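Local coordinates for protein 4'-phospho-dehydrooxetanocin synthase (Bacillus megaterium, PDB 5UL3) that uses cobalamin and a [4Fe-4S] cluster with S-adenosylmethionine to contract the deoxyribose ring of dAMP oxidatively into an oxetane aldehyde during oxetanocin A biosynthesis, at residues L469-Q478 against I536-I546; K642-P650 against I676-I686. All blocks are in the same frame, centred on the assembly; numbering follows the deposited sequence. Where two conformers were deposited one is given.

Contact 1. Residues L469-Q478 against I536-I546; sequences LRIGFIMFDQ and IVSYMLASMEI. With EDO (1,2-ethanediol), chain I; EDO (1,2-ethanediol), chain Y; EDO (1,2-ethanediol), chain H; EDO (1,2-ethanediol), chain B.
Ile471 and Val537 pair in the manner of parallel strands: Ile471 N donates to Ile536 O, and Ile471 O receives Ser538 N at 2.9 Å. Five residues on, the same pattern returns at Phe476, whose N points at Ala542 O with a nearly straight bond of 169°, while Phe476 O takes Met544 N at 2.8 Å. Between the two bridges the backbones part and water fills in. One molecule accepts from both Phe473 N and Tyr539 N; another donates to Phe473 O and Tyr539 O and accepts from Ala542 N. Apolar branches line the first bridge, where Ile536 CD1 meets Ile471 CG2 at 3.6 Å, the two side chains crossing at about a right angle. At the second, Ile474 CG2 lies against the Met544 backbone, 3.5 Å from its N. The Phe476 ring has Leu541 O at its edge and Met475 CG 3.7 Å above the centre of one face. Gln478, bent at its second torsion (chi2 86°), brings NE2 to Met544 O at 3.0 Å from above the carbonyl plane. Its buried OE1 finds no polar partner and rests against Met544 CB at 3.3 Å. Farther out, Asp477 is fixed by Arg445 and Tyr552, and Ser543 OG by Ser594. Strand 470-473 is an outermost strand in the sheet of the partial triose phosphate isomerase barrel; one edge joins strand 432-436, and residues 536-546 run along the other in parallel sense. The CB of Glu545, a residue that binds S-adenosylmethionine, points away from 469-478, and its carboxylate forms a salt bridge with Arg580. Held at N by Phe476 O and at O by Gln478 NE2, Met544 is anchored just before Glu545, which probably steadies that residue near the S-adenosylmethionine site.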
# COMPACT_ATOMS: atom_id res chain seq x y z
N LEU A 469 3.43 -6.95 -15.72
CA LEU A 469 4.14 -7.28 -14.49
C LEU A 469 5.17 -6.24 -14.06
O LEU A 469 5.79 -5.57 -14.88
CB LEU A 469 4.91 -8.59 -14.68
CG LEU A 469 4.07 -9.79 -14.98
CD1 LEU A 469 4.99 -10.94 -15.41
CD2 LEU A 469 3.41 -10.08 -13.66
N ARG A 470 5.37 -6.18 -12.74
CA ARG A 470 6.51 -5.56 -12.07
C ARG A 470 7.01 -6.58 -11.06
O ARG A 470 6.20 -7.31 -10.49
CB ARG A 470 6.14 -4.28 -11.28
CG ARG A 470 6.24 -2.96 -11.98
CD ARG A 470 6.39 -1.82 -10.95
NE ARG A 470 5.76 -2.13 -9.66
CZ ARG A 470 4.45 -2.02 -9.43
NH1 ARG A 470 3.63 -1.62 -10.39
NH2 ARG A 470 3.95 -2.31 -8.23
N ILE A 471 8.32 -6.64 -10.81
CA ILE A 471 8.82 -7.57 -9.78
C ILE A 471 9.69 -6.81 -8.78
O ILE A 471 10.43 -5.89 -9.14
CB ILE A 471 9.60 -8.77 -10.38
CG1 ILE A 471 10.94 -8.34 -11.02
CG2 ILE A 471 8.70 -9.55 -11.34
CD1 ILE A 471 11.82 -9.52 -11.44
N GLY A 472 9.59 -7.19 -7.50
CA GLY A 472 10.59 -6.76 -6.55
C GLY A 472 11.86 -7.58 -6.71
O GLY A 472 11.83 -8.76 -7.05
N PHE A 473 13.00 -6.93 -6.50
CA PHE A 473 14.28 -7.63 -6.63
C PHE A 473 15.28 -6.98 -5.70
O PHE A 473 15.55 -5.78 -5.82
CB PHE A 473 14.79 -7.60 -8.08
CG PHE A 473 15.75 -8.74 -8.39
CD1 PHE A 473 17.11 -8.59 -8.19
CD2 PHE A 473 15.27 -9.95 -8.87
CE1 PHE A 473 17.98 -9.66 -8.45
CE2 PHE A 473 16.13 -11.01 -9.14
CZ PHE A 473 17.49 -10.85 -8.94
N ILE A 474 15.80 -7.75 -4.75
CA ILE A 474 16.76 -7.21 -3.80
C ILE A 474 18.11 -7.84 -4.13
O ILE A 474 18.40 -8.94 -3.66
CB ILE A 474 16.34 -7.52 -2.35
CG1 ILE A 474 14.88 -7.10 -2.11
CG2 ILE A 474 17.23 -6.78 -1.39
CD1 ILE A 474 14.29 -7.75 -0.85
N MET A 475 18.90 -7.14 -4.94
CA MET A 475 20.15 -7.70 -5.48
C MET A 475 21.14 -8.00 -4.37
O MET A 475 21.71 -9.10 -4.31
CB MET A 475 20.74 -6.71 -6.49
CG MET A 475 22.18 -7.05 -6.98
SD MET A 475 22.17 -8.56 -7.97
CE MET A 475 21.34 -7.97 -9.46
N PHE A 476 21.37 -7.05 -3.47
CA PHE A 476 22.39 -7.13 -2.44
C PHE A 476 21.76 -7.41 -1.08
O PHE A 476 20.73 -6.83 -0.72
CB PHE A 476 23.17 -5.81 -2.37
CG PHE A 476 23.84 -5.42 -3.66
CD1 PHE A 476 25.02 -6.04 -4.06
CD2 PHE A 476 23.31 -4.41 -4.46
CE1 PHE A 476 25.65 -5.67 -5.23
CE2 PHE A 476 23.94 -4.04 -5.65
CZ PHE A 476 25.12 -4.67 -6.03
N ASP A 477 22.37 -8.31 -0.30
CA ASP A 477 21.97 -8.44 1.09
C ASP A 477 23.20 -8.69 1.94
O ASP A 477 24.20 -9.25 1.47
CB ASP A 477 20.91 -9.54 1.32
CG ASP A 477 21.46 -10.95 1.17
OD1 ASP A 477 21.87 -11.32 0.05
OD2 ASP A 477 21.42 -11.73 2.17
N GLN A 478 23.12 -8.26 3.20
CA GLN A 478 24.31 -8.08 4.03
C GLN A 478 24.96 -9.41 4.41
O GLN A 478 26.16 -9.42 4.69
CB GLN A 478 23.94 -7.29 5.29
CG GLN A 478 23.66 -5.80 5.04
CD GLN A 478 22.21 -5.50 4.64
OE1 GLN A 478 21.42 -6.40 4.37
NE2 GLN A 478 21.87 -4.22 4.63
N ILE A 536 11.50 -5.56 -16.10
CA ILE A 536 10.32 -5.37 -15.26
C ILE A 536 10.66 -5.24 -13.77
O ILE A 536 9.76 -5.28 -12.92
CB ILE A 536 9.27 -6.47 -15.50
CG1 ILE A 536 9.84 -7.84 -15.13
CG2 ILE A 536 8.81 -6.47 -16.95
CD1 ILE A 536 8.76 -8.90 -14.93
N VAL A 537 11.94 -5.06 -13.44
CA VAL A 537 12.35 -4.86 -12.05
C VAL A 537 11.89 -3.49 -11.59
O VAL A 537 12.11 -2.49 -12.27
CB VAL A 537 13.87 -5.03 -11.90
CG1 VAL A 537 14.34 -4.47 -10.56
CG2 VAL A 537 14.24 -6.50 -12.03
N SER A 538 11.24 -3.45 -10.42
CA SER A 538 10.68 -2.21 -9.90
C SER A 538 11.77 -1.20 -9.56
O SER A 538 11.63 -0.00 -9.85
CB SER A 538 9.83 -2.51 -8.67
OG SER A 538 9.36 -1.32 -8.06
N TYR A 539 12.87 -1.66 -8.96
CA TYR A 539 13.94 -0.78 -8.52
C TYR A 539 15.25 -1.50 -8.77
O TYR A 539 15.52 -2.54 -8.15
CB TYR A 539 13.80 -0.42 -7.04
CG TYR A 539 14.77 0.63 -6.54
CD1 TYR A 539 16.08 0.30 -6.21
CD2 TYR A 539 14.37 1.95 -6.38
CE1 TYR A 539 16.96 1.24 -5.74
CE2 TYR A 539 15.26 2.91 -5.92
CZ TYR A 539 16.55 2.55 -5.60
OH TYR A 539 17.43 3.49 -5.13
N MET A 540 16.06 -0.96 -9.67
CA MET A 540 17.29 -1.62 -10.09
C MET A 540 18.38 -1.48 -9.03
O MET A 540 18.49 -0.45 -8.36
CB MET A 540 17.78 -1.02 -11.40
CG MET A 540 16.86 -1.20 -12.59
SD MET A 540 16.88 -2.87 -13.24
CE MET A 540 18.51 -2.88 -14.01
N LEU A 541 19.20 -2.54 -8.90
CA LEU A 541 20.39 -2.53 -8.06
C LEU A 541 20.06 -2.30 -6.59
O LEU A 541 20.83 -1.66 -5.86
CB LEU A 541 21.39 -1.47 -8.56
CG LEU A 541 21.76 -1.59 -10.05
CD1 LEU A 541 22.68 -0.44 -10.46
CD2 LEU A 541 22.42 -2.92 -10.37
N ALA A 542 18.92 -2.82 -6.12
CA ALA A 542 18.48 -2.53 -4.78
C ALA A 542 19.26 -3.35 -3.75
O ALA A 542 19.67 -4.48 -4.01
CB ALA A 542 16.98 -2.83 -4.63
N SER A 543 19.43 -2.76 -2.56
CA SER A 543 20.08 -3.43 -1.44
C SER A 543 19.10 -3.61 -0.29
O SER A 543 18.19 -2.80 -0.08
CB SER A 543 21.29 -2.64 -0.93
OG SER A 543 22.31 -2.63 -1.90
N MET A 544 19.32 -4.68 0.47
CA MET A 544 18.44 -5.03 1.57
C MET A 544 18.40 -3.93 2.61
O MET A 544 19.44 -3.43 3.05
CB MET A 544 18.91 -6.34 2.21
CG MET A 544 18.12 -6.73 3.46
SD MET A 544 16.42 -7.24 3.13
CE MET A 544 16.66 -8.78 2.25
N GLU A 545 17.18 -3.55 2.99
CA GLU A 545 16.92 -2.66 4.11
C GLU A 545 16.29 -3.52 5.19
O GLU A 545 15.25 -4.16 4.96
CB GLU A 545 16.02 -1.49 3.71
CG GLU A 545 16.75 -0.49 2.82
CD GLU A 545 15.81 0.53 2.19
OE1 GLU A 545 14.62 0.58 2.57
OE2 GLU A 545 16.28 1.28 1.30
N ILE A 546 16.93 -3.59 6.35
CA ILE A 546 16.57 -4.56 7.38
C ILE A 546 15.63 -3.88 8.35
O ILE A 546 16.04 -2.98 9.11
CB ILE A 546 17.82 -5.11 8.07
CG1 ILE A 546 18.78 -5.68 7.02
CG2 ILE A 546 17.43 -6.17 9.09
CD1 ILE A 546 20.07 -6.24 7.59
C1 EDO I . 17.19 2.61 -9.07
O1 EDO I . 18.11 1.83 -9.84
C2 EDO I . 16.82 3.86 -9.87
O2 EDO I . 16.63 3.51 -11.25
C1 EDO Y . 13.48 -4.39 0.93
O1 EDO Y . 14.78 -3.85 1.17
C2 EDO Y . 13.07 -5.27 2.10
O2 EDO Y . 13.19 -4.55 3.32
C1 EDO H . 19.64 -5.49 -11.95
O1 EDO H . 19.17 -5.91 -13.24
C2 EDO H . 18.46 -5.56 -10.99
O2 EDO H . 18.92 -5.25 -9.68
C1 EDO B . 14.34 2.20 -13.39
O1 EDO B . 15.45 1.79 -14.22
C2 EDO B . 14.17 1.24 -12.21
O2 EDO B . 15.30 1.33 -11.32
O HOH W 1 6.63 -1.20 -6.70
O HOH W 2 13.04 -3.98 -7.10
O HOH W 3 17.28 -4.73 -7.61

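Contact 2. Residues K642-P650 against I676-I686; sequences KYLVYNLSP and INVGDGSKENI
Asn647 and Ile676 cross at about a right angle, the amide oxygen OD1 pressed to within 3.1 Å of Ile676 CG2. The amide is held from its other end: ND2 donates to Tyr643 O one helical turn back, from above the carbonyl plane, while the backbone N of Asn647 reaches the same oxygen from the opposite face. ND2 also sits 3.3 Å above the centre of the Tyr643 ring. That ring extends with CG anti to the backbone N (chi1 -177°), which carries OH out to Ile676 CD1 at 3.6 Å. Leu648 starts away from the loop, but with CG anti to its carbonyl carbon (chi1 -60°) it swings CD2 back to 3.3 Å from Asp680 O, beside Gly681 CA. All this belongs to the C-terminal helix bundle, where the end of helix 620-648 meets the loop that leads into helix 683-709. Here Asn647 O accepts Gly679 N at 2.9 Å, Gly679 taking a left-handed conformation (phi 86°) open to glycine without strain. One turn earlier, Leu644 CD2 meets Ile686 CG2, the side chains crossing at about a right angle, and Leu593 of helix 588-617 also touches Leu644. The loop keeps its shape through its own side chains. Asn685 faces back from the first turn of its helix, ND2 serving both Asn677 O and Asp680 O, while OD1 accepts Asn677 N. Asp680 OD1 closes an Asx turn onto Ser682 N; in one of two conformers, Ser682 OG also donates to it from the same face and, at the N-cap, accepts Asn685 N at 3.3 Å.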
# COMPACT_ATOMS: atom_id res chain seq x y z
N LYS A 642 27.22 -6.07 -13.86
CA LYS A 642 27.91 -7.17 -14.53
C LYS A 642 29.36 -6.79 -14.82
O LYS A 642 30.27 -7.61 -14.66
CB LYS A 642 27.18 -7.55 -15.82
CG LYS A 642 27.64 -8.86 -16.43
CD LYS A 642 26.81 -9.22 -17.64
CE LYS A 642 26.87 -10.72 -17.94
NZ LYS A 642 26.14 -11.62 -16.97
N TYR A 643 29.59 -5.52 -15.17
CA TYR A 643 30.94 -5.03 -15.42
C TYR A 643 31.77 -4.99 -14.14
O TYR A 643 32.95 -5.37 -14.15
CB TYR A 643 30.84 -3.64 -16.05
CG TYR A 643 32.14 -3.00 -16.46
CD1 TYR A 643 32.89 -3.51 -17.51
CD2 TYR A 643 32.59 -1.85 -15.83
CE1 TYR A 643 34.08 -2.90 -17.90
CE2 TYR A 643 33.77 -1.23 -16.22
CZ TYR A 643 34.51 -1.76 -17.24
OH TYR A 643 35.69 -1.14 -17.61
N LEU A 644 31.18 -4.53 -13.03
CA LEU A 644 31.91 -4.53 -11.76
C LEU A 644 32.28 -5.94 -11.32
O LEU A 644 33.41 -6.18 -10.88
CB LEU A 644 31.08 -3.83 -10.68
CG LEU A 644 30.88 -2.31 -10.84
CD1 LEU A 644 29.84 -1.79 -9.83
CD2 LEU A 644 32.19 -1.59 -10.65
N VAL A 645 31.35 -6.89 -11.44
CA VAL A 645 31.62 -8.27 -11.04
C VAL A 645 32.65 -8.89 -11.98
O VAL A 645 33.51 -9.68 -11.55
CB VAL A 645 30.32 -9.09 -11.01
CG1 VAL A 645 30.60 -10.60 -10.79
CG2 VAL A 645 29.40 -8.57 -9.91
N TYR A 646 32.59 -8.55 -13.27
CA TYR A 646 33.58 -9.04 -14.22
C TYR A 646 34.98 -8.59 -13.84
O TYR A 646 35.94 -9.36 -13.94
CB TYR A 646 33.25 -8.57 -15.63
CG TYR A 646 34.23 -9.10 -16.65
CD1 TYR A 646 34.08 -10.38 -17.17
CD2 TYR A 646 35.31 -8.34 -17.08
CE1 TYR A 646 34.97 -10.89 -18.10
CE2 TYR A 646 36.20 -8.83 -18.01
CZ TYR A 646 36.03 -10.10 -18.52
OH TYR A 646 36.92 -10.60 -19.44
N ASN A 647 35.12 -7.33 -13.42
CA ASN A 647 36.43 -6.79 -13.09
C ASN A 647 36.96 -7.35 -11.79
O ASN A 647 38.16 -7.22 -11.51
CB ASN A 647 36.37 -5.27 -13.04
CG ASN A 647 36.56 -4.63 -14.41
OD1 ASN A 647 37.68 -4.58 -14.93
ND2 ASN A 647 35.47 -4.14 -15.01
N LEU A 648 36.10 -7.98 -10.99
CA LEU A 648 36.53 -8.67 -9.78
C LEU A 648 36.73 -10.16 -10.00
O LEU A 648 37.57 -10.77 -9.34
CB LEU A 648 35.51 -8.48 -8.66
CG LEU A 648 35.19 -7.07 -8.18
CD1 LEU A 648 33.96 -7.11 -7.27
CD2 LEU A 648 36.37 -6.48 -7.44
N SER A 649 35.97 -10.74 -10.93
CA SER A 649 35.93 -12.19 -11.10
C SER A 649 35.54 -12.48 -12.54
O SER A 649 34.40 -12.85 -12.84
CB SER A 649 34.95 -12.83 -10.12
OG SER A 649 34.82 -14.23 -10.32
N PRO A 650 36.47 -12.30 -13.47
CA PRO A 650 36.14 -12.50 -14.89
C PRO A 650 35.86 -13.95 -15.22
O PRO A 650 36.37 -14.88 -14.57
CB PRO A 650 37.38 -11.98 -15.63
CG PRO A 650 38.49 -12.09 -14.63
CD PRO A 650 37.86 -11.86 -13.28
N ILE A 676 42.72 -0.19 -14.30
CA ILE A 676 41.74 -1.02 -13.60
C ILE A 676 42.42 -2.33 -13.22
O ILE A 676 42.77 -3.13 -14.09
CB ILE A 676 40.49 -1.27 -14.46
CG1 ILE A 676 39.67 0.02 -14.61
CG2 ILE A 676 39.66 -2.40 -13.86
CD1 ILE A 676 38.37 -0.16 -15.36
N ASN A 677 42.61 -2.53 -11.92
CA ASN A 677 43.10 -3.82 -11.43
C ASN A 677 42.01 -4.87 -11.52
O ASN A 677 40.85 -4.62 -11.18
CB ASN A 677 43.58 -3.70 -9.98
CG ASN A 677 44.74 -2.75 -9.82
OD1 ASN A 677 45.56 -2.58 -10.72
ND2 ASN A 677 44.82 -2.12 -8.65
N VAL A 678 42.38 -6.06 -11.99
CA VAL A 678 41.47 -7.20 -12.00
C VAL A 678 41.57 -7.92 -10.66
O VAL A 678 42.68 -8.18 -10.17
CB VAL A 678 41.80 -8.14 -13.17
CG1 VAL A 678 41.25 -9.54 -12.91
CG2 VAL A 678 41.26 -7.57 -14.47
N GLY A 679 40.42 -8.21 -10.05
CA GLY A 679 40.35 -8.88 -8.76
C GLY A 679 40.45 -7.97 -7.55
O GLY A 679 40.42 -8.47 -6.41
N ASP A 680 40.54 -6.66 -7.74
CA ASP A 680 40.77 -5.71 -6.65
C ASP A 680 39.42 -5.14 -6.24
O ASP A 680 38.82 -4.35 -6.98
CB ASP A 680 41.74 -4.62 -7.10
CG ASP A 680 42.02 -3.60 -6.02
OD1 ASP A 680 41.62 -3.83 -4.85
OD2 ASP A 680 42.63 -2.56 -6.34
N GLY A 681 38.94 -5.52 -5.05
CA GLY A 681 37.65 -5.15 -4.51
C GLY A 681 37.63 -3.94 -3.60
O GLY A 681 36.64 -3.70 -2.91
N SER A 682 38.72 -3.17 -3.57
CA SER A 682 38.77 -1.96 -2.77
C SER A 682 37.75 -0.94 -3.29
O SER A 682 37.34 -0.98 -4.45
CB SER A 682 40.18 -1.37 -2.81
OG SER A 682 40.59 -1.13 -4.15
N LYS A 683 37.36 -0.02 -2.41
CA LYS A 683 36.47 1.07 -2.83
C LYS A 683 37.11 1.90 -3.93
O LYS A 683 36.43 2.30 -4.89
CB LYS A 683 36.12 1.96 -1.64
CG LYS A 683 35.43 1.27 -0.48
CD LYS A 683 35.13 2.28 0.62
CE LYS A 683 34.53 1.63 1.84
NZ LYS A 683 33.18 1.08 1.58
N GLU A 684 38.41 2.15 -3.83
CA GLU A 684 39.10 2.98 -4.81
C GLU A 684 39.06 2.34 -6.19
O GLU A 684 38.79 3.01 -7.19
CB GLU A 684 40.54 3.23 -4.37
CG GLU A 684 41.20 4.42 -5.06
CD GLU A 684 42.63 4.66 -4.58
OE1 GLU A 684 43.46 3.73 -4.66
OE2 GLU A 684 42.91 5.79 -4.11
N ASN A 685 39.34 1.04 -6.27
CA ASN A 685 39.33 0.38 -7.57
C ASN A 685 37.91 0.32 -8.12
O ASN A 685 37.69 0.55 -9.31
CB ASN A 685 39.92 -1.02 -7.48
CG ASN A 685 40.11 -1.66 -8.85
OD1 ASN A 685 40.73 -1.09 -9.75
ND2 ASN A 685 39.57 -2.86 -9.03
N ILE A 686 36.94 0.01 -7.26
CA ILE A 686 35.55 -0.08 -7.71
C ILE A 686 35.08 1.26 -8.28
O ILE A 686 34.49 1.31 -9.36
CB ILE A 686 34.66 -0.58 -6.54
CG1 ILE A 686 34.88 -2.08 -6.35
CG2 ILE A 686 33.18 -0.31 -6.79
CD1 ILE A 686 34.29 -2.63 -5.06

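How the contacts relate
Contact 1 is largely buried beside the active site; contact 2 is peripheral, its centre about 38 Å from the centre of the chain, against about 17 Å for that of contact 1. They do not touch, their centres about 22 Å apart, yet helices 484-493 and 588-617 have partners in both. Contact 1 belongs to the AdoMet radical barrel and joins its segments by repeated main-chain bonds, with water in the gap; contact 2, in the helix bundle, has a single main-chain bond across, many other polar bonds shaping the 676-686 loop from within, while Lys642 and Lys683 form salt bridges outside it. This is consistent with extended chains side by side versus a helix end meeting a loop.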